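Local coordinates for protein hydrazine synthase subunit alpha (Candidatus Kuenenia stuttgartiensis, PDB 5C2V) that catalyses the condensation of hydroxylamine with ammonia to hydrazine, the second half-reaction of the heme c-containing hydrazine synthase complex of anaerobic ammonium oxidation, at residues D[74-79]-D[91-96]. Sequence-based numbering, arbitrary orientation.
Sequences NDFATA and FAFAGV. With BET (trimethyl glycine), chain B.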
# COMPACT_ATOMS: atom_id res chain seq x y z
N ASN D 74 -3.91 -47.21 -7.38
CA ASN D 74 -3.30 -47.76 -8.60
C ASN D 74 -4.25 -47.84 -9.80
O ASN D 74 -3.80 -47.89 -10.95
CB ASN D 74 -2.75 -49.16 -8.32
CG ASN D 74 -1.23 -49.19 -8.25
OD1 ASN D 74 -0.55 -48.41 -8.91
ND2 ASN D 74 -0.70 -50.09 -7.43
N ASP D 75 -5.55 -47.85 -9.55
CA ASP D 75 -6.55 -47.80 -10.62
C ASP D 75 -6.72 -46.39 -11.19
O ASP D 75 -7.36 -46.21 -12.23
CB ASP D 75 -7.90 -48.32 -10.12
CG ASP D 75 -7.87 -49.80 -9.80
OD1 ASP D 75 -6.78 -50.32 -9.47
OD2 ASP D 75 -8.94 -50.44 -9.86
N PHE D 76 -6.15 -45.40 -10.51
CA PHE D 76 -6.29 -44.01 -10.94
C PHE D 76 -5.00 -43.46 -11.54
O PHE D 76 -3.92 -43.64 -10.99
CB PHE D 76 -6.72 -43.13 -9.76
CG PHE D 76 -8.11 -43.39 -9.28
CD1 PHE D 76 -9.19 -42.72 -9.85
CD2 PHE D 76 -8.36 -44.29 -8.26
CE1 PHE D 76 -10.48 -42.95 -9.41
CE2 PHE D 76 -9.64 -44.52 -7.81
CZ PHE D 76 -10.70 -43.86 -8.39
N ALA D 77 -5.13 -42.77 -12.67
CA ALA D 77 -3.99 -42.10 -13.29
C ALA D 77 -3.55 -40.92 -12.43
O ALA D 77 -2.36 -40.69 -12.24
CB ALA D 77 -4.35 -41.63 -14.70
N THR D 78 -4.54 -40.20 -11.90
CA THR D 78 -4.28 -39.06 -11.02
C THR D 78 -5.17 -39.14 -9.79
O THR D 78 -6.38 -39.24 -9.90
CB THR D 78 -4.53 -37.72 -11.74
OG1 THR D 78 -3.69 -37.62 -12.89
CG2 THR D 78 -4.25 -36.55 -10.80
N ALA D 79 -4.55 -39.11 -8.61
CA ALA D 79 -5.31 -39.15 -7.36
C ALA D 79 -4.67 -38.28 -6.29
O ALA D 79 -3.45 -38.32 -6.09
CB ALA D 79 -5.45 -40.57 -6.88
N PHE D 91 -11.88 -43.19 3.43
CA PHE D 91 -11.59 -41.81 3.10
C PHE D 91 -12.13 -41.41 1.73
O PHE D 91 -12.45 -42.26 0.90
CB PHE D 91 -10.07 -41.56 3.15
CG PHE D 91 -9.30 -42.24 2.06
CD1 PHE D 91 -8.98 -41.56 0.90
CD2 PHE D 91 -8.90 -43.55 2.21
CE1 PHE D 91 -8.26 -42.19 -0.11
CE2 PHE D 91 -8.19 -44.18 1.21
CZ PHE D 91 -7.87 -43.50 0.05
N ALA D 92 -12.24 -40.10 1.52
CA ALA D 92 -12.68 -39.54 0.25
C ALA D 92 -11.54 -38.75 -0.39
O ALA D 92 -10.65 -38.27 0.31
CB ALA D 92 -13.90 -38.66 0.45
N PHE D 93 -11.58 -38.63 -1.71
CA PHE D 93 -10.51 -37.95 -2.43
C PHE D 93 -10.95 -37.47 -3.80
O PHE D 93 -12.08 -37.68 -4.22
CB PHE D 93 -9.30 -38.89 -2.57
CG PHE D 93 -9.58 -40.13 -3.38
CD1 PHE D 93 -10.20 -41.22 -2.80
CD2 PHE D 93 -9.21 -40.20 -4.71
CE1 PHE D 93 -10.46 -42.36 -3.54
CE2 PHE D 93 -9.47 -41.34 -5.46
CZ PHE D 93 -10.09 -42.42 -4.87
N ALA D 94 -10.03 -36.81 -4.50
CA ALA D 94 -10.24 -36.40 -5.88
C ALA D 94 -9.37 -37.25 -6.78
O ALA D 94 -8.20 -37.50 -6.47
CB ALA D 94 -9.92 -34.93 -6.06
N GLY D 95 -9.92 -37.71 -7.89
CA GLY D 95 -9.18 -38.60 -8.76
C GLY D 95 -9.58 -38.61 -10.22
O GLY D 95 -10.70 -38.25 -10.59
N VAL D 96 -8.63 -39.03 -11.06
CA VAL D 96 -8.90 -39.25 -12.48
C VAL D 96 -8.72 -40.74 -12.78
O VAL D 96 -7.61 -41.26 -12.74
CB VAL D 96 -7.96 -38.43 -13.37
CG1 VAL D 96 -8.34 -38.60 -14.84
CG2 VAL D 96 -8.00 -36.96 -12.98
N BET B . 0.26 -44.32 -11.22
CA BET B . 1.23 -45.50 -11.28
C BET B . 2.36 -45.33 -10.13
O BET B . 3.50 -45.06 -10.58
OXT BET B . 1.95 -45.49 -8.95
C1 BET B . -0.38 -44.11 -12.58
C2 BET B . 0.98 -43.03 -10.83
C3 BET B . -0.87 -44.62 -10.25
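A classic beta bulge sets A77 and T78 together opposite the single residue V96, where strand 76-84 pairs with strand 90-97. The backbone evidence is a shared acceptor: V96 O takes a weak bond from A77 N (2.9 Å, bent to 128° at the hydrogen) and a second weak one from T78 N, longer but nearly straight. V96 N bonds in return to T78 O, making T78 and V96 an antiparallel hydrogen-bonded pair. A79 and G95 follow as a non-hydrogen-bonded pair, their CA atoms 4.2 Å apart, and a CA-H...O contact runs from A79 CA to A94 O (3.4 Å).

The aromatic contact is a T-shaped stack. F93 presents its ring edge, through CZ and CE2, to one face of F76 near that ring's rim, and the planes stand at 90°. F76 CE2 meets F93 CZ at 3.6 Å. The two side chains approach from opposite directions. At its own edge, the F76 ring meets the carbonyl carbon of V96 through CD1. Aliphatic packing adds T78 CB against V96 CG2 (3.8 Å).

The trimethyl glycine lies beside the bulge, with F76 O 3.3 Å from its methyl carbon C3; N74 and A77 also line this pocket, which G56 and R58 complete.

Within the beta-propeller domain, F76 to A79 start the outermost strand, 76-84, of a four-stranded antiparallel sheet, consistent with a propeller blade; strand 90-97 is the second, the two forming a beta hairpin. W106 of the next strand, 103-109, meets F76 edge-to-face and hydrogen-bonds to G95 O, while I59 of strand 58-63, in another sheet, touches both A79 and F93.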